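Local coordinates for dihydroneopterin triphosphate diphosphatase (Escherichia coli O157:H7, PDB 5U7F), which probably hydrolyses dihydroneopterin triphosphate to dihydroneopterin monophosphate and pyrophosphate in folate biosynthesis, as a metal-dependent Nudix hydrolase, at residues V10-V15 with P50-R55; W36-G41 with W136-A141; I73-T78 with E143-N148. One frame throughout, in Å; residues are numbered along the deposited sequence.

How the contacts relate
Strand 10-18 comes first and supplies 10-15; strand 36-42 follows with 36-41, paired beside it by V14 N to V39 O. Contact 1 closes at 50-55 on the Nudix helix, after 34 intervening residues. Contact 2 has opened inside that loop and closes only at 136-141, 94 residues on, so the two cross. Contact 3 opens at 73-78, after contact 1 has closed, and ends at 143-148, crossing contact 2 and standing in series with contact 1. Contacts 2 and 3 share helix 136-147, and Q140 reaches R77 between them. Together the three tie helices 49-61 and 136-147 to one mixed sheet.

Contact 1 of 3, residues V10-V15 with P50-R55; sequences VSILVV and PQAAMR
I12 and A53 mark where strand 10-15 and helix 50-55 come nearest, with CA atoms 6.1 Å apart and axes 8.2 Å apart at a crossing angle of -54°. The helix belongs to the Nudix box and is part of one outer layer of the α/β/α Nudix sandwich, packed on the central mixed sheet. The strand alternates: the side chains of I12 and V14 leave toward the helix, while L13 leaves away from it and touches N138 and A141 of helix 136-147. On the helix, A52 points its methyl at the strand, whereas that of A53 lies to one side; I12 meets the helix backbone between them. I12 CG1 lies between its backbone N and carbonyl carbon (chi1 56°), and the terminal methyl is carried onto the backbone of A53: CD1 is 3.6 Å from A53 CA, and CG1 is 3.8 Å from A53 N. The methyl of A52 is met more loosely, I12 CG1 being 4.2 Å from A52 CB. No hydrogen bond crosses; the 162 Å² buried rests on apolar contact alone. F103 and V43 also pack against I12, and L72, lying against both V14 and A53, joins the same buried cluster. The contact lies close to the metal site: the side chains of I12 and E56, a cobalt ligand, are about 4 Å apart at their nearest atoms, and a bound cobalt ion is about 7 Å from the I12 side chain at its nearest. Farther along the strand, V14 offers a single methyl, CG2, which sits 3.7 Å from A53 CB.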
loop_
_atom_site.group_PDB
_atom_site.type_symbol
_atom_site.label_atom_id
_atom_site.label_comp_id
_atom_site.label_asym_id
_atom_site.label_seq_id
_atom_site.Cartn_x
_atom_site.Cartn_y
_atom_site.Cartn_z
ATOM N N VAL A 10 8.236 9.715 -4.450
ATOM C CA VAL A 10 7.382 10.128 -3.347
ATOM C C VAL A 10 6.128 9.277 -3.484
ATOM O O VAL A 10 5.473 9.281 -4.526
ATOM C CB VAL A 10 7.047 11.635 -3.400
ATOM C CG1 VAL A 10 6.017 12.014 -2.323
ATOM C CG2 VAL A 10 8.294 12.470 -3.230
ATOM N N SER A 11 5.829 8.498 -2.462
ATOM C CA SER A 11 4.760 7.507 -2.564
ATOM C C SER A 11 3.914 7.446 -1.286
ATOM O O SER A 11 4.227 8.084 -0.268
ATOM C CB SER A 11 5.364 6.141 -2.871
ATOM O OG SER A 11 6.014 5.610 -1.726
ATOM N N ILE A 12 2.829 6.703 -1.387
ATOM C CA ILE A 12 1.942 6.427 -0.281
ATOM C C ILE A 12 1.791 4.928 -0.124
ATOM O O ILE A 12 2.024 4.150 -1.059
ATOM C CB ILE A 12 0.562 7.121 -0.444
ATOM C CG1 ILE A 12 -0.137 6.756 -1.749
ATOM C CG2 ILE A 12 0.726 8.637 -0.370
ATOM C CD1 ILE A 12 -0.893 5.465 -1.718
ATOM N N LEU A 13 1.483 4.529 1.102
ATOM C CA LEU A 13 1.191 3.146 1.454
ATOM C C LEU A 13 -0.145 3.164 2.174
ATOM O O LEU A 13 -0.324 3.976 3.071
ATOM C CB LEU A 13 2.284 2.567 2.356
ATOM C CG LEU A 13 1.961 1.286 3.134
ATOM C CD1 LEU A 13 2.132 0.154 2.203
ATOM C CD2 LEU A 13 2.875 1.136 4.331
ATOM N N VAL A 14 -1.100 2.332 1.761
ATOM C CA VAL A 14 -2.377 2.237 2.471
ATOM C C VAL A 14 -2.553 0.823 2.992
ATOM O O VAL A 14 -2.695 -0.153 2.232
ATOM C CB VAL A 14 -3.583 2.622 1.587
ATOM C CG1 VAL A 14 -4.878 2.508 2.406
ATOM C CG2 VAL A 14 -3.424 4.013 1.025
ATOM N N VAL A 15 -2.481 0.684 4.305
ATOM C CA VAL A 15 -2.704 -0.614 4.906
ATOM C C VAL A 15 -4.194 -0.809 5.060
ATOM O O VAL A 15 -4.868 -0.121 5.849
ATOM C CB VAL A 15 -1.966 -0.761 6.257
ATOM C CG1 VAL A 15 -2.172 -2.124 6.804
ATOM C CG2 VAL A 15 -0.468 -0.531 6.072
ATOM N N PRO A 50 -2.829 12.468 0.720
ATOM C CA PRO A 50 -4.155 11.853 0.870
ATOM C C PRO A 50 -4.926 11.687 -0.426
ATOM O O PRO A 50 -5.686 10.722 -0.532
ATOM C CB PRO A 50 -4.913 12.816 1.772
ATOM C CG PRO A 50 -3.845 13.621 2.478
ATOM C CD PRO A 50 -2.667 13.684 1.539
ATOM N N GLN A 51 -4.802 12.615 -1.363
ATOM C CA GLN A 51 -5.465 12.437 -2.657
ATOM C C GLN A 51 -4.924 11.207 -3.361
ATOM O O GLN A 51 -5.665 10.437 -3.987
ATOM C CB GLN A 51 -5.291 13.666 -3.542
ATOM C CG GLN A 51 -6.197 14.863 -3.195
ATOM C CD GLN A 51 -5.699 16.183 -3.779
ATOM O OE1 GLN A 51 -4.618 16.251 -4.364
ATOM N NE2 GLN A 51 -6.487 17.253 -3.610
ATOM N N ALA A 52 -3.619 11.013 -3.263
ATOM C CA ALA A 52 -2.995 9.931 -3.988
ATOM C C ALA A 52 -3.444 8.594 -3.396
ATOM O O ALA A 52 -3.724 7.641 -4.116
ATOM C CB ALA A 52 -1.478 10.074 -3.959
ATOM N N ALA A 53 -3.524 8.551 -2.076
ATOM C CA ALA A 53 -3.945 7.378 -1.356
ATOM C C ALA A 53 -5.381 6.976 -1.765
ATOM O O ALA A 53 -5.616 5.835 -2.153
ATOM C CB ALA A 53 -3.865 7.619 0.134
ATOM N N MET A 54 -6.302 7.930 -1.726
ATOM C CA MET A 54 -7.675 7.640 -2.125
ATOM C C MET A 54 -7.713 7.189 -3.583
ATOM O O MET A 54 -8.441 6.252 -3.918
ATOM C CB MET A 54 -8.577 8.849 -1.918
ATOM C CG MET A 54 -9.116 8.949 -0.500
ATOM S SD MET A 54 -10.529 10.058 -0.392
ATOM C CE MET A 54 -9.898 11.512 -1.245
ATOM N N ARG A 55 -6.897 7.812 -4.437
ATOM C CA ARG A 55 -6.926 7.484 -5.853
ATOM C C ARG A 55 -6.421 6.072 -6.095
ATOM O O ARG A 55 -7.053 5.317 -6.816
ATOM C CB ARG A 55 -6.109 8.460 -6.672
ATOM C CG ARG A 55 -6.049 8.074 -8.160
ATOM C CD ARG A 55 -5.179 8.960 -8.950
ATOM N NE ARG A 55 -3.920 9.241 -8.263
ATOM C CZ ARG A 55 -2.880 8.419 -8.225
ATOM N NH1 ARG A 55 -2.916 7.249 -8.868
ATOM N NH2 ARG A 55 -1.792 8.780 -7.556
#

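Contact 2 of 3, residues W36-G41 with W136-A141; sequences WQSVTG and WSNRQA. With CO (cobalt (II) ion), chain F; SO4 (sulfate ion), chain B.
N138 and S38 hold this contact through two hydrogen bonds that close a ring. S38 N gives its hydrogen to N138 OD1 at 2.9 Å, in the carbonyl plane and on a lone pair, and N138 ND2 gives one to S38 OG at 2.9 Å with an angle of 170°, only 5° out of its amide plane. The amide is thereby fixed in its rotation: its oxygen meets a donor and its nitrogen an acceptor of the same residue. CG of N138 is anti to its backbone N (chi1 -154°), which carries the amide out from the helix to the short break in strand 36-42. N138 OD1 also comes within 3.4 Å of Q37 CA. This is the tight part; beyond it the link is looser and runs through ordered water. Water 1 donates to N138 OD1 and accepts from Q37 NE2 at 3.0 Å, while the oxygen of the same glutamine amide, OE1, is held by R29, H118 and water 2, which donates to it. Water 2 also accepts from T40 N and is a ligand of cobalt, as is T40 O at 2.0 Å; E60 and E117 bind this ion too. T40 and R29 probably also bind substrate, as in relatives, so the junction borders the active site. At the N-terminal end of the helix, exposed W136 bonds a sulfate, probably from the crystallisation liquor, NE1 to O3 at 3.1 Å. Strand 36-42 runs between strands 10-18 and 23-29; helix 136-147 covers its N138 side, and V39 turns away to pack on helix 49-61.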
loop_
_atom_site.group_PDB
_atom_site.type_symbol
_atom_site.label_atom_id
_atom_site.label_comp_id
_atom_site.label_asym_id
_atom_site.label_seq_id
_atom_site.Cartn_x
_atom_site.Cartn_y
_atom_site.Cartn_z
ATOM N N TRP A 36 4.433 -9.583 -2.234
ATOM C CA TRP A 36 3.105 -9.219 -1.739
ATOM C C TRP A 36 3.140 -7.944 -0.880
ATOM O O TRP A 36 4.066 -7.734 -0.096
ATOM C CB TRP A 36 2.511 -10.331 -0.926
ATOM C CG TRP A 36 2.330 -11.582 -1.716
ATOM C CD1 TRP A 36 3.314 -12.394 -2.205
ATOM C CD2 TRP A 36 1.082 -12.171 -2.110
ATOM N NE1 TRP A 36 2.749 -13.469 -2.880
ATOM C CE2 TRP A 36 1.384 -13.353 -2.830
ATOM C CE3 TRP A 36 -0.256 -11.813 -1.932
ATOM C CZ2 TRP A 36 0.393 -14.174 -3.377
ATOM C CZ3 TRP A 36 -1.246 -12.650 -2.463
ATOM C CH2 TRP A 36 -0.907 -13.809 -3.180
ATOM N N GLN A 37 2.109 -7.134 -1.017
ATOM C CA GLN A 37 2.087 -5.800 -0.390
ATOM C C GLN A 37 0.690 -5.301 -0.157
ATOM O O GLN A 37 -0.269 -5.792 -0.776
ATOM C CB GLN A 37 2.812 -4.807 -1.279
ATOM C CG GLN A 37 2.271 -4.769 -2.678
ATOM C CD GLN A 37 2.650 -3.545 -3.477
ATOM O OE1 GLN A 37 2.155 -3.343 -4.602
ATOM N NE2 GLN A 37 3.567 -2.742 -2.942
ATOM N N SER A 38 0.558 -4.310 0.720
ATOM C CA SER A 38 -0.631 -3.481 0.774
ATOM C C SER A 38 -0.624 -2.522 -0.448
ATOM O O SER A 38 0.248 -2.627 -1.338
ATOM C CB SER A 38 -0.679 -2.702 2.113
ATOM O OG SER A 38 -0.312 -3.539 3.207
ATOM N N VAL A 39 -1.617 -1.648 -0.549
ATOM C CA VAL A 39 -1.674 -0.705 -1.665
ATOM C C VAL A 39 -0.541 0.337 -1.566
ATOM O O VAL A 39 -0.374 0.954 -0.531
ATOM C CB VAL A 39 -3.039 -0.018 -1.708
ATOM C CG1 VAL A 39 -3.051 1.170 -2.636
ATOM C CG2 VAL A 39 -4.103 -1.022 -2.145
ATOM N N THR A 40 0.261 0.486 -2.622
ATOM C CA THR A 40 1.275 1.559 -2.677
ATOM C C THR A 40 1.093 2.295 -3.990
ATOM O O THR A 40 0.524 1.753 -4.929
ATOM C CB THR A 40 2.740 1.055 -2.560
ATOM O OG1 THR A 40 3.097 0.290 -3.715
ATOM C CG2 THR A 40 2.947 0.234 -1.311
ATOM N N GLY A 41 1.540 3.546 -4.050
ATOM C CA GLY A 41 1.501 4.273 -5.300
ATOM C C GLY A 41 2.235 5.585 -5.202
ATOM O O GLY A 41 2.341 6.141 -4.104
ATOM N N TRP A 136 10.205 -3.668 4.203
ATOM C CA TRP A 136 10.332 -3.447 5.635
ATOM C C TRP A 136 9.388 -2.376 6.109
ATOM O O TRP A 136 8.951 -2.450 7.228
ATOM C CB TRP A 136 11.784 -3.122 6.056
ATOM C CG TRP A 136 12.373 -1.824 5.617
ATOM C CD1 TRP A 136 13.265 -1.653 4.621
ATOM C CD2 TRP A 136 12.183 -0.550 6.221
ATOM N NE1 TRP A 136 13.633 -0.320 4.526
ATOM C CE2 TRP A 136 12.982 0.375 5.502
ATOM C CE3 TRP A 136 11.400 -0.087 7.283
ATOM C CZ2 TRP A 136 13.005 1.721 5.802
ATOM C CZ3 TRP A 136 11.425 1.260 7.588
ATOM C CH2 TRP A 136 12.215 2.154 6.842
ATOM N N SER A 137 9.028 -1.414 5.269
ATOM C CA SER A 137 8.158 -0.336 5.725
ATOM C C SER A 137 6.706 -0.845 5.810
ATOM O O SER A 137 5.982 -0.531 6.757
ATOM C CB SER A 137 8.257 0.875 4.804
ATOM O OG SER A 137 7.913 0.526 3.481
ATOM N N ASN A 138 6.303 -1.631 4.820
ATOM C CA ASN A 138 4.989 -2.305 4.812
ATOM C C ASN A 138 4.825 -3.185 6.037
ATOM O O ASN A 138 3.778 -3.148 6.706
ATOM C CB ASN A 138 4.823 -3.131 3.534
ATOM C CG ASN A 138 3.356 -3.349 3.118
ATOM O OD1 ASN A 138 3.082 -3.514 1.909
ATOM N ND2 ASN A 138 2.406 -3.369 4.099
ATOM N N ARG A 139 5.854 -3.958 6.342
ATOM C CA ARG A 139 5.871 -4.752 7.554
ATOM C C ARG A 139 5.669 -3.907 8.791
ATOM O O ARG A 139 4.791 -4.195 9.633
ATOM C CB ARG A 139 7.170 -5.499 7.663
ATOM C CG ARG A 139 7.396 -6.180 9.004
ATOM C CD ARG A 139 8.521 -7.185 8.894
ATOM N NE ARG A 139 9.797 -6.501 8.804
ATOM C CZ ARG A 139 10.643 -6.527 7.779
ATOM N NH1 ARG A 139 10.395 -7.218 6.651
ATOM N NH2 ARG A 139 11.772 -5.841 7.916
ATOM N N GLN A 140 6.472 -2.855 8.900
ATOM C CA GLN A 140 6.425 -2.014 10.091
ATOM C C GLN A 140 5.045 -1.350 10.250
ATOM O O GLN A 140 4.521 -1.225 11.359
ATOM C CB GLN A 140 7.530 -0.957 10.040
ATOM C CG GLN A 140 7.675 -0.159 11.338
ATOM C CD GLN A 140 8.866 0.828 11.334
ATOM O OE1 GLN A 140 8.772 1.924 11.885
ATOM N NE2 GLN A 140 9.973 0.417 10.749
ATOM N N ALA A 141 4.433 -0.954 9.141
ATOM C CA ALA A 141 3.140 -0.299 9.195
ATOM C C ALA A 141 2.073 -1.283 9.685
ATOM O O ALA A 141 1.247 -0.923 10.504
ATOM C CB ALA A 141 2.769 0.284 7.839
HETATM CO CO CO F . 0.733 0.449 -6.501
HETATM S S SO4 B . 17.168 1.063 3.859
HETATM O O1 SO4 B . 18.393 0.274 3.723
HETATM O O2 SO4 B . 17.446 2.439 3.469
HETATM O O3 SO4 B . 16.159 0.492 2.965
HETATM O O4 SO4 B . 16.710 1.018 5.242
HETATM O O HOH W 1 4.696 -2.306 -0.169
HETATM O O HOH W 2 0.417 -1.078 -4.964
HETATM O O HOH W 3 2.908 0.582 -6.360
#

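Contact 3 of 3, residues I73-T78 with E143-N148; sequences IDCQRT and EQFVIN
C75 and F145 form the apolar heart of the contact between strand 73-78 and the end of helix 136-147, whose axes pass 11.2 Å apart. The cysteine stands over one face of the ring: SG lies 3.8 Å from the F145 centroid and 12° off the ring normal, a sulfur-aromatic contact, while C75 CB adds a CH-pi contact at 3.9 Å. R77 CG approaches the ring differently, at its edge and 4.1 Å from F145 CZ. The polar contact is made by R77 and the exposed Q144. R77 bends at chi2 and chi3, bringing NH1 to Q144 OE1 at 2.6 Å near the guanidinium plane, but the N-H...O angle of 129° makes this bond weak. The stronger partner of NH1 is Q140, one helical turn earlier, so one guanidinium nitrogen spans both glutamines. Within the strand, D74 OD1 accepts from Q76 N in an Asx turn with C75 at its centre. The sulfur facing F145 is also bonded to C104 in strand 97-107; as a disulfide it carries no thiol proton, so what it offers the ring is its polarisable surface, while the covalent link joins strands 72-82 and 97-107 where F145 packs on the sulfur.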
loop_
_atom_site.group_PDB
_atom_site.type_symbol
_atom_site.label_atom_id
_atom_site.label_comp_id
_atom_site.label_asym_id
_atom_site.label_seq_id
_atom_site.Cartn_x
_atom_site.Cartn_y
_atom_site.Cartn_z
ATOM N N ILE A 73 -7.435 6.929 7.107
ATOM C CA ILE A 73 -6.717 7.577 8.207
ATOM C C ILE A 73 -5.258 7.839 7.841
ATOM O O ILE A 73 -4.560 6.946 7.368
ATOM C CB ILE A 73 -6.779 6.722 9.476
ATOM C CG1 ILE A 73 -8.245 6.600 9.934
ATOM C CG2 ILE A 73 -5.881 7.314 10.579
ATOM C CD1 ILE A 73 -8.449 5.618 11.048
ATOM N N ASP A 74 -4.826 9.070 8.062
ATOM C CA ASP A 74 -3.429 9.445 7.904
ATOM C C ASP A 74 -2.718 8.984 9.185
ATOM O O ASP A 74 -3.044 9.430 10.286
ATOM C CB ASP A 74 -3.315 10.963 7.658
ATOM C CG ASP A 74 -1.893 11.434 7.433
ATOM O OD1 ASP A 74 -0.930 10.747 7.870
ATOM O OD2 ASP A 74 -1.747 12.527 6.830
ATOM N N CYS A 75 -1.787 8.050 9.039
ATOM C CA CYS A 75 -1.037 7.503 10.167
ATOM C C CYS A 75 0.003 8.473 10.754
ATOM O O CYS A 75 0.624 8.166 11.766
ATOM C CB CYS A 75 -0.319 6.233 9.734
ATOM S SG CYS A 75 -1.413 4.859 9.341
ATOM N N GLN A 76 0.196 9.615 10.102
ATOM C CA GLN A 76 1.217 10.593 10.481
ATOM C C GLN A 76 2.573 9.921 10.670
ATOM O O GLN A 76 3.234 10.084 11.701
ATOM C CB GLN A 76 0.799 11.357 11.755
ATOM C CG GLN A 76 -0.393 12.308 11.570
ATOM C CD GLN A 76 -0.551 13.282 12.744
ATOM O OE1 GLN A 76 0.228 13.249 13.699
ATOM N NE2 GLN A 76 -1.555 14.154 12.673
ATOM N N ARG A 77 2.977 9.165 9.650
ATOM C CA ARG A 77 4.305 8.583 9.575
ATOM C C ARG A 77 4.811 8.634 8.136
ATOM O O ARG A 77 4.058 8.402 7.184
ATOM C CB ARG A 77 4.300 7.146 10.101
ATOM C CG ARG A 77 4.044 7.080 11.627
ATOM C CD ARG A 77 4.967 6.114 12.359
ATOM N NE ARG A 77 6.352 6.253 11.922
ATOM C CZ ARG A 77 7.250 5.270 11.917
ATOM N NH1 ARG A 77 6.919 4.051 12.333
ATOM N NH2 ARG A 77 8.486 5.510 11.495
ATOM N N THR A 78 6.090 8.970 8.008
ATOM C CA THR A 78 6.799 9.000 6.729
ATOM C C THR A 78 8.154 8.330 6.950
ATOM O O THR A 78 8.859 8.639 7.925
ATOM C CB THR A 78 7.005 10.443 6.210
ATOM O OG1 THR A 78 5.754 11.021 5.844
ATOM C CG2 THR A 78 7.893 10.480 4.992
ATOM N N GLU A 143 2.600 -3.831 11.602
ATOM C CA GLU A 143 2.898 -4.101 13.010
ATOM C C GLU A 143 2.406 -2.983 13.907
ATOM O O GLU A 143 1.799 -3.230 14.967
ATOM C CB GLU A 143 4.391 -4.330 13.234
ATOM C CG GLU A 143 4.912 -5.629 12.584
ATOM C CD GLU A 143 6.428 -5.841 12.672
ATOM O OE1 GLU A 143 7.209 -4.859 12.689
ATOM O OE2 GLU A 143 6.851 -7.022 12.692
ATOM N N GLN A 144 2.601 -1.755 13.476
ATOM C CA GLN A 144 2.314 -0.637 14.348
ATOM C C GLN A 144 0.864 -0.170 14.307
ATOM O O GLN A 144 0.400 0.443 15.271
ATOM C CB GLN A 144 3.264 0.518 14.012
ATOM C CG GLN A 144 4.697 0.177 14.353
ATOM C CD GLN A 144 5.651 1.339 14.082
ATOM O OE1 GLN A 144 5.294 2.299 13.389
ATOM N NE2 GLN A 144 6.865 1.256 14.632
ATOM N N PHE A 145 0.131 -0.451 13.226
ATOM C CA PHE A 145 -1.204 0.122 13.078
ATOM C C PHE A 145 -2.315 -0.902 12.926
ATOM O O PHE A 145 -3.482 -0.551 13.034
ATOM C CB PHE A 145 -1.221 1.091 11.897
ATOM C CG PHE A 145 -0.469 2.369 12.167
ATOM C CD1 PHE A 145 -1.100 3.457 12.771
ATOM C CD2 PHE A 145 0.869 2.472 11.866
ATOM C CE1 PHE A 145 -0.397 4.632 13.047
ATOM C CE2 PHE A 145 1.568 3.645 12.130
ATOM C CZ PHE A 145 0.939 4.716 12.725
ATOM N N VAL A 146 -1.968 -2.162 12.714
ATOM C CA VAL A 146 -2.980 -3.226 12.742
ATOM C C VAL A 146 -2.856 -4.027 14.018
ATOM O O VAL A 146 -3.821 -4.161 14.781
ATOM C CB VAL A 146 -2.870 -4.197 11.542
ATOM C CG1 VAL A 146 -3.951 -5.301 11.670
ATOM C CG2 VAL A 146 -3.049 -3.422 10.249
ATOM N N ILE A 147 -1.672 -4.568 14.243
ATOM C CA ILE A 147 -1.406 -5.366 15.433
ATOM C C ILE A 147 -1.479 -4.523 16.709
ATOM O O ILE A 147 -2.157 -4.905 17.668
ATOM C CB ILE A 147 -0.026 -6.049 15.348
ATOM C CG1 ILE A 147 0.020 -6.964 14.135
ATOM C CG2 ILE A 147 0.279 -6.834 16.616
ATOM C CD1 ILE A 147 1.368 -7.632 13.873
ATOM N N ASN A 148 -0.813 -3.367 16.694
ATOM C CA ASN A 148 -0.513 -2.584 17.907
ATOM C C ASN A 148 0.445 -3.367 18.795
ATOM O O ASN A 148 1.563 -3.698 18.363
ATOM C CB ASN A 148 -1.777 -2.225 18.671
ATOM C CG ASN A 148 -2.858 -1.709 17.765
ATOM O OD1 ASN A 148 -2.568 -0.999 16.800
ATOM N ND2 ASN A 148 -4.112 -2.068 18.049
#